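Local coordinates for thioesterase domain-containing protein (Chromobacterium violaceum, PDB 4RMM) that probably hydrolyses acyl-CoA thioesters, as a member of the hotdog-fold thioesterase superfamily, at residues A[73-78]-A[109-113]; A[88-93]-A[140-144]. All blocks are in the same frame, centred on the assembly; numbering follows the deposited sequence.

How the contacts relate
After two short helices and the first two strands, the chain forms helix 67-80, whose segment 73-78 opens contact 1. Strand 89-97 follows directly, and its beginning opens contact 2. Strand 106-115 then returns along the sheet to meet the helix and closes contact 1 across 30 intervening residues; strand 136-143 closes contact 2 across 46. The two loops therefore cross: each contains one segment of the other. Contact 1 seats the hotdog helix on an inner strand of the antiparallel sheet, whereas contact 2 joins the last strand to strand 89-97, one of the two outermost within the chain. The contact centres lie about 11 Å apart, and they meet where L78 and selenomethionine M75 pack against F142.

Contact 1. Residues A[73-78]-A[109-113]; sequences AAMIHL and QCEIT
The imidazole of H77 lies over C110, and this pair carries most of the contact between helix 73-78 and strand 109-113. C110 CB sits 3.7 Å from the centroid of the H77 ring and 16° off its normal, a CH-pi contact over one face. The sulfur stands farther out and oblique to the ring; its nearest neighbour is the backbone, with A74 CA 3.8 Å from C110 SG. C110 O lies on the same side of the ring plane as CB. It comes within 3.1 Å of H77 CE1, and the neighbouring NE2 is also close to it but badly angled for a hydrogen bond. At the ring edge, I112 CG1 lies in the plane, 3.9 Å from H77 CD2. Beside the ring the contact is aliphatic: the side chains of L78 and I112 cross at about a right angle, L78 CD2 touching I112 CD1 at 3.8 Å.

Two torsions set this up. With chi1 of 180°, H77 extends its ring from the helix to the strand, while C110 holds SG beside its own backbone N, where it meets A74 CA and H77 CB. The segments approach at 56° with their axes 8.4 Å apart, close enough for small A73 and A74 to lie beside the cysteine.

Farther out, V122 and I124 of strand 119-127 touch both A74 and C110, and H77 also touches E41 and L42. On its far side the helix reaches the dimer interface, where M75, a selenomethionine, packs on H62 of the second subunit. This is the central helix of the hotdog fold resting in its curved sheet. The buried imidazole is received here by a methylene, a carbonyl and an isoleucine side chain, so between these two segments its hold on the strand probably rests on dispersion and shape, without a hydrogen bond from the ring.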
ATOM      1  N   ALA A  73       1.991   3.493  -8.055  1.00 42.57           N
ATOM      2  CA  ALA A  73       2.687   3.424  -9.341  1.00 55.23           C
ATOM      3  C   ALA A  73       1.677   3.058 -10.416  1.00 47.91           C
ATOM      4  O   ALA A  73       1.625   3.682 -11.467  1.00 43.25           O
ATOM      5  CB  ALA A  73       3.815   2.364  -9.303  1.00 48.75           C
ATOM      6  N   ALA A  74       0.872   2.036 -10.143  1.00 55.03           N
ATOM      7  CA  ALA A  74      -0.133   1.577 -11.102  1.00 33.65           C
ATOM      8  C   ALA A  74      -1.140   2.702 -11.392  1.00 51.79           C
ATOM      9  O   ALA A  74      -1.603   2.858 -12.514  1.00 48.74           O
ATOM     10  CB  ALA A  74      -0.853   0.352 -10.544  1.00 31.44           C
HETATM   11  N   MSE A  75      -1.477   3.486 -10.373  1.00 39.43           N
HETATM   12  CA  MSE A  75      -2.409   4.592 -10.566  1.00 39.56           C
HETATM   13  C   MSE A  75      -1.753   5.661 -11.439  1.00 44.93           C
HETATM   14  O   MSE A  75      -2.316   6.101 -12.446  1.00 50.54           O
HETATM   15  CB  MSE A  75      -2.785   5.222  -9.231  1.00 40.03           C
HETATM   16  CG  MSE A  75      -3.125   6.700  -9.384  1.00 64.55           C
HETATM   17 SE   MSE A  75      -4.631   7.252  -8.351  0.75 95.73          SE
HETATM   18  CE  MSE A  75      -3.658   8.015  -6.872  1.00 86.33           C
ATOM     19  N   ILE A  76      -0.564   6.084 -11.031  1.00 43.10           N
ATOM     20  CA  ILE A  76       0.181   7.096 -11.774  1.00 62.37           C
ATOM     21  C   ILE A  76       0.398   6.680 -13.228  1.00 57.36           C
ATOM     22  O   ILE A  76       0.233   7.483 -14.144  1.00 52.01           O
ATOM     23  CB  ILE A  76       1.542   7.369 -11.096  1.00 59.50           C
ATOM     24  CG1 ILE A  76       1.298   8.080  -9.760  1.00 57.07           C
ATOM     25  CG2 ILE A  76       2.430   8.208 -12.005  1.00 68.93           C
ATOM     26  CD1 ILE A  76       2.503   8.134  -8.835  1.00 68.64           C
ATOM     27  N   HIS A  77       0.747   5.418 -13.441  1.00 55.36           N
ATOM     28  CA  HIS A  77       0.980   4.916 -14.796  1.00 60.33           C
ATOM     29  C   HIS A  77      -0.256   5.130 -15.659  1.00 51.87           C
ATOM     30  O   HIS A  77      -0.163   5.515 -16.829  1.00 56.77           O
ATOM     31  CB  HIS A  77       1.293   3.422 -14.750  1.00 58.51           C
ATOM     32  CG  HIS A  77       1.545   2.808 -16.089  1.00 56.17           C
ATOM     33  ND1 HIS A  77       2.772   2.877 -16.716  1.00 69.56           N
ATOM     34  CD2 HIS A  77       0.748   2.074 -16.904  1.00 54.85           C
ATOM     35  CE1 HIS A  77       2.720   2.208 -17.847  1.00 61.40           C
ATOM     36  NE2 HIS A  77       1.501   1.709 -17.990  1.00 75.11           N
ATOM     37  N   LEU A  78      -1.416   4.868 -15.066  1.00 53.78           N
ATOM     38  CA  LEU A  78      -2.692   5.000 -15.759  1.00 55.97           C
ATOM     39  C   LEU A  78      -2.996   6.427 -16.172  1.00 63.40           C
ATOM     40  O   LEU A  78      -3.374   6.675 -17.316  1.00 67.41           O
ATOM     41  CB  LEU A  78      -3.834   4.487 -14.880  1.00 67.10           C
ATOM     42  CG  LEU A  78      -4.738   3.422 -15.502  1.00 67.73           C
ATOM     43  CD1 LEU A  78      -5.899   3.152 -14.569  1.00 71.46           C
ATOM     44  CD2 LEU A  78      -5.254   3.884 -16.849  1.00 52.95           C
ATOM     45  N   GLN A 109       7.718  -1.275 -13.148  1.00 58.43           N
ATOM     46  CA  GLN A 109       7.105  -0.833 -14.378  1.00 64.31           C
ATOM     47  C   GLN A 109       5.755  -1.494 -14.563  1.00 54.41           C
ATOM     48  O   GLN A 109       5.600  -2.694 -14.325  1.00 45.93           O
ATOM     49  CB  GLN A 109       8.006  -1.168 -15.564  1.00 63.03           C
ATOM     50  CG  GLN A 109       7.611  -0.453 -16.835  1.00 65.30           C
ATOM     51  CD  GLN A 109       8.685  -0.532 -17.893  1.00 74.84           C
ATOM     52  OE1 GLN A 109       8.748  -1.491 -18.662  1.00 76.23           O
ATOM     53  NE2 GLN A 109       9.549   0.475 -17.931  1.00 69.83           N
ATOM     54  N   CYS A 110       4.787  -0.711 -15.022  1.00 50.25           N
ATOM     55  CA  CYS A 110       3.445  -1.237 -15.213  1.00 53.47           C
ATOM     56  C   CYS A 110       3.079  -1.398 -16.662  1.00 57.67           C
ATOM     57  O   CYS A 110       3.631  -0.751 -17.544  1.00 63.78           O
ATOM     58  CB  CYS A 110       2.416  -0.324 -14.556  1.00 51.96           C
ATOM     59  SG  CYS A 110       2.978   0.395 -13.037  1.00 57.39           S
ATOM     60  N   GLU A 111       2.107  -2.258 -16.894  1.00 62.39           N
ATOM     61  CA  GLU A 111       1.641  -2.502 -18.235  1.00 64.23           C
ATOM     62  C   GLU A 111       0.130  -2.606 -18.214  1.00 60.73           C
ATOM     63  O   GLU A 111      -0.434  -3.242 -17.331  1.00 58.83           O
ATOM     64  CB  GLU A 111       2.227  -3.805 -18.750  1.00 66.62           C
ATOM     65  CG  GLU A 111       1.554  -4.311 -19.999  1.00 88.62           C
ATOM     66  CD  GLU A 111       2.059  -5.669 -20.393  1.00 92.54           C
ATOM     67  OE1 GLU A 111       1.519  -6.677 -19.889  1.00 95.55           O
ATOM     68  OE2 GLU A 111       3.012  -5.716 -21.197  1.00 82.93           O
ATOM     69  N   ILE A 112      -0.535  -1.989 -19.181  1.00 52.33           N
ATOM     70  CA  ILE A 112      -1.985  -2.077 -19.240  1.00 62.80           C
ATOM     71  C   ILE A 112      -2.429  -3.226 -20.153  1.00 72.67           C
ATOM     72  O   ILE A 112      -2.321  -3.141 -21.370  1.00 74.79           O
ATOM     73  CB  ILE A 112      -2.604  -0.757 -19.716  1.00 64.40           C
ATOM     74  CG1 ILE A 112      -2.197   0.363 -18.754  1.00 63.23           C
ATOM     75  CG2 ILE A 112      -4.109  -0.905 -19.802  1.00 72.52           C
ATOM     76  CD1 ILE A 112      -2.970   1.635 -18.909  1.00 76.66           C
ATOM     77  N   THR A 113      -2.950  -4.287 -19.533  1.00 83.29           N
ATOM     78  CA  THR A 113      -3.382  -5.527 -20.211  1.00 83.77           C
ATOM     79  C   THR A 113      -4.629  -5.564 -21.071  1.00 91.99           C
ATOM     80  O   THR A 113      -4.600  -6.035 -22.206  1.00107.50           O
ATOM     81  CB  THR A 113      -3.557  -6.648 -19.228  1.00 93.10           C
ATOM     82  OG1 THR A 113      -2.288  -6.984 -18.661  1.00 92.66           O
ATOM     83  CG2 THR A 113      -4.149  -7.859 -19.944  1.00 98.22           C
TER

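Contact 2. Residues A[88-93]-A[140-144]; sequences PKIVDF and AHFLL
K89 and L143 form an antiparallel hydrogen-bonded pair that zips one end of the two strands. K89 N donates to L143 O at 3.1 Å, and L143 N returns a shorter bond of 2.6 Å to K89 O; both donors lie in the carbonyl planes. Farther along, V91 N gives a bond to H141 O at 2.8 Å, and H141 N donates to D92 O, each donor tilted from its carbonyl plane. V91 and D92 thus lie opposite the single H141, an arrangement consistent with a classic beta bulge, with psi of V91 near -50°.

The polar side-chain bond belongs to D92 and H141. H141 ND1 meets D92 OD2 at 3.1 Å and nearly straight (173°); OD2 accepts through its syn lone pair and lies in the plane of the H141 ring. OD1 is nearer but its bond is strongly bent and weak. D92 CG stands between its backbone N and carbonyl carbon (chi1 62°), which swings the carboxylate across to the histidine.

In the hotdog sheet strand 89-97 is an edge strand within one chain, with 136-143 as its neighbour, but D92 and F93 continue the sheet as an antiparallel ladder with the second subunit. H121 of the adjoining strand meets the H141 ring edge-to-face.

Most apolar contacts lie on the face of I90, F142, F93 and A140, which carries helix 67-80. I90 CG1 lies over one face of F142, offset toward the rim, while I90 CB is 3.7 Å from F142 CE2. P88 CG approaches the same ring obliquely, and A140 CB stands at the edge of the F93 ring, 4.1 Å from F93 CD1.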
ATOM      1  N   PRO A  88      -8.488   8.111 -12.030  1.00 70.36           N
ATOM      2  CA  PRO A  88      -9.289   6.890 -12.193  1.00 68.65           C
ATOM      3  C   PRO A  88      -9.592   6.288 -10.827  1.00 67.19           C
ATOM      4  O   PRO A  88      -8.908   6.586  -9.852  1.00 79.45           O
ATOM      5  CB  PRO A  88      -8.389   5.994 -13.039  1.00 66.76           C
ATOM      6  CG  PRO A  88      -7.012   6.430 -12.638  1.00 63.14           C
ATOM      7  CD  PRO A  88      -7.147   7.938 -12.614  1.00 66.03           C
ATOM      8  N   LYS A  89     -10.625   5.455 -10.756  1.00 62.26           N
ATOM      9  CA  LYS A  89     -11.006   4.836  -9.497  1.00 52.10           C
ATOM     10  C   LYS A  89     -10.591   3.375  -9.449  1.00 60.94           C
ATOM     11  O   LYS A  89     -10.926   2.580 -10.339  1.00 55.18           O
ATOM     12  CB  LYS A  89     -12.519   4.951  -9.281  1.00 50.43           C
ATOM     13  CG  LYS A  89     -13.050   6.383  -9.315  1.00 78.69           C
ATOM     14  CD  LYS A  89     -14.572   6.403  -9.258  1.00 86.66           C
ATOM     15  CE  LYS A  89     -15.139   7.779  -9.600  1.00 91.48           C
ATOM     16  NZ  LYS A  89     -16.631   7.741  -9.752  1.00 90.52           N
ATOM     17  N   ILE A  90      -9.872   3.024  -8.392  1.00 48.75           N
ATOM     18  CA  ILE A  90      -9.407   1.667  -8.208  1.00 43.91           C
ATOM     19  C   ILE A  90     -10.519   0.794  -7.666  1.00 43.91           C
ATOM     20  O   ILE A  90     -11.309   1.227  -6.821  1.00 43.98           O
ATOM     21  CB  ILE A  90      -8.190   1.625  -7.257  1.00 37.67           C
ATOM     22  CG1 ILE A  90      -7.704   0.186  -7.091  1.00 44.47           C
ATOM     23  CG2 ILE A  90      -8.551   2.289  -5.911  1.00 40.97           C
ATOM     24  CD1 ILE A  90      -6.236   0.086  -6.718  1.00 52.92           C
ATOM     25  N   VAL A  91     -10.587  -0.438  -8.174  1.00 38.18           N
ATOM     26  CA  VAL A  91     -11.598  -1.390  -7.766  1.00 46.55           C
ATOM     27  C   VAL A  91     -10.960  -2.412  -6.842  1.00 34.15           C
ATOM     28  O   VAL A  91     -11.482  -2.690  -5.745  1.00 39.23           O
ATOM     29  CB  VAL A  91     -12.236  -2.067  -9.004  1.00 46.75           C
ATOM     30  CG1 VAL A  91     -13.043  -3.285  -8.588  1.00 56.21           C
ATOM     31  CG2 VAL A  91     -13.134  -1.067  -9.712  1.00 49.25           C
ATOM     32  N   ASP A  92      -9.829  -2.969  -7.271  1.00 43.44           N
ATOM     33  CA  ASP A  92      -9.102  -3.937  -6.460  1.00 43.14           C
ATOM     34  C   ASP A  92      -7.610  -3.922  -6.764  1.00 47.43           C
ATOM     35  O   ASP A  92      -7.174  -3.378  -7.764  1.00 41.51           O
ATOM     36  CB  ASP A  92      -9.669  -5.366  -6.609  1.00 42.71           C
ATOM     37  CG  ASP A  92      -9.580  -5.892  -8.011  1.00 58.82           C
ATOM     38  OD1 ASP A  92      -8.497  -5.797  -8.626  1.00 55.86           O
ATOM     39  OD2 ASP A  92     -10.595  -6.425  -8.498  1.00 77.41           O
ATOM     40  N   PHE A  93      -6.838  -4.532  -5.879  1.00 41.95           N
ATOM     41  CA  PHE A  93      -5.386  -4.563  -5.988  1.00 39.16           C
ATOM     42  C   PHE A  93      -4.832  -5.786  -5.283  1.00 44.60           C
ATOM     43  O   PHE A  93      -5.147  -6.014  -4.113  1.00 46.08           O
ATOM     44  CB  PHE A  93      -4.818  -3.310  -5.333  1.00 33.94           C
ATOM     45  CG  PHE A  93      -3.349  -3.359  -5.104  1.00 37.08           C
ATOM     46  CD1 PHE A  93      -2.446  -3.002  -6.133  1.00 33.36           C
ATOM     47  CD2 PHE A  93      -2.849  -3.702  -3.863  1.00 37.85           C
ATOM     48  CE1 PHE A  93      -1.076  -2.988  -5.896  1.00 52.92           C
ATOM     49  CE2 PHE A  93      -1.470  -3.688  -3.618  1.00 50.05           C
ATOM     50  CZ  PHE A  93      -0.582  -3.331  -4.633  1.00 37.49           C
ATOM     51  N   ALA A 140      -3.825  -4.560 -10.659  1.00 42.55           N
ATOM     52  CA  ALA A 140      -4.869  -3.640 -10.239  1.00 61.57           C
ATOM     53  C   ALA A 140      -5.896  -3.371 -11.338  1.00 44.49           C
ATOM     54  O   ALA A 140      -5.558  -3.355 -12.519  1.00 49.41           O
ATOM     55  CB  ALA A 140      -4.227  -2.337  -9.798  1.00 53.09           C
ATOM     56  N   HIS A 141      -7.149  -3.172 -10.934  1.00 43.80           N
ATOM     57  CA  HIS A 141      -8.241  -2.881 -11.853  1.00 48.68           C
ATOM     58  C   HIS A 141      -8.755  -1.502 -11.526  1.00 49.62           C
ATOM     59  O   HIS A 141      -8.968  -1.173 -10.359  1.00 62.01           O
ATOM     60  CB  HIS A 141      -9.397  -3.877 -11.695  1.00 46.32           C
ATOM     61  CG  HIS A 141      -9.055  -5.273 -12.106  1.00 58.24           C
ATOM     62  ND1 HIS A 141      -9.250  -6.364 -11.284  1.00 69.47           N
ATOM     63  CD2 HIS A 141      -8.526  -5.761 -13.253  1.00 78.21           C
ATOM     64  CE1 HIS A 141      -8.855  -7.458 -11.904  1.00 79.47           C
ATOM     65  NE2 HIS A 141      -8.410  -7.120 -13.104  1.00 88.79           N
ATOM     66  N   PHE A 142      -8.957  -0.692 -12.558  1.00 51.16           N
ATOM     67  CA  PHE A 142      -9.461   0.648 -12.363  1.00 51.49           C
ATOM     68  C   PHE A 142     -10.690   0.884 -13.205  1.00 55.11           C
ATOM     69  O   PHE A 142     -10.863   0.292 -14.271  1.00 55.58           O
ATOM     70  CB  PHE A 142      -8.415   1.698 -12.730  1.00 48.91           C
ATOM     71  CG  PHE A 142      -7.223   1.724 -11.817  1.00 49.28           C
ATOM     72  CD1 PHE A 142      -6.213   0.769 -11.939  1.00 56.80           C
ATOM     73  CD2 PHE A 142      -7.093   2.723 -10.852  1.00 52.29           C
ATOM     74  CE1 PHE A 142      -5.090   0.805 -11.121  1.00 58.21           C
ATOM     75  CE2 PHE A 142      -5.972   2.775 -10.021  1.00 47.51           C
ATOM     76  CZ  PHE A 142      -4.966   1.811 -10.159  1.00 59.63           C
ATOM     77  N   LEU A 143     -11.545   1.765 -12.713  1.00 50.97           N
ATOM     78  CA  LEU A 143     -12.758   2.115 -13.419  1.00 62.30           C
ATOM     79  C   LEU A 143     -12.507   3.506 -13.978  1.00 68.08           C
ATOM     80  O   LEU A 143     -12.135   4.413 -13.246  1.00 67.64           O
ATOM     81  CB  LEU A 143     -13.933   2.136 -12.447  1.00 57.40           C
ATOM     82  CG  LEU A 143     -15.280   2.376 -13.111  1.00 74.12           C
ATOM     83  CD1 LEU A 143     -15.678   1.143 -13.906  1.00 75.63           C
ATOM     84  CD2 LEU A 143     -16.309   2.698 -12.047  1.00 79.91           C
ATOM     85  N   LEU A 144     -12.710   3.678 -15.275  1.00 63.79           N
ATOM     86  CA  LEU A 144     -12.461   4.967 -15.894  1.00 65.75           C
ATOM     87  C   LEU A 144     -13.693   5.654 -16.415  1.00 78.38           C
ATOM     88  O   LEU A 144     -14.723   5.034 -16.635  1.00 83.28           O
ATOM     89  CB  LEU A 144     -11.501   4.793 -17.056  1.00 75.96           C
ATOM     90  CG  LEU A 144     -10.279   3.951 -16.726  1.00 80.46           C
ATOM     91  CD1 LEU A 144      -9.759   3.336 -17.998  1.00 84.36           C
ATOM     92  CD2 LEU A 144      -9.237   4.805 -16.036  1.00 78.71           C
TER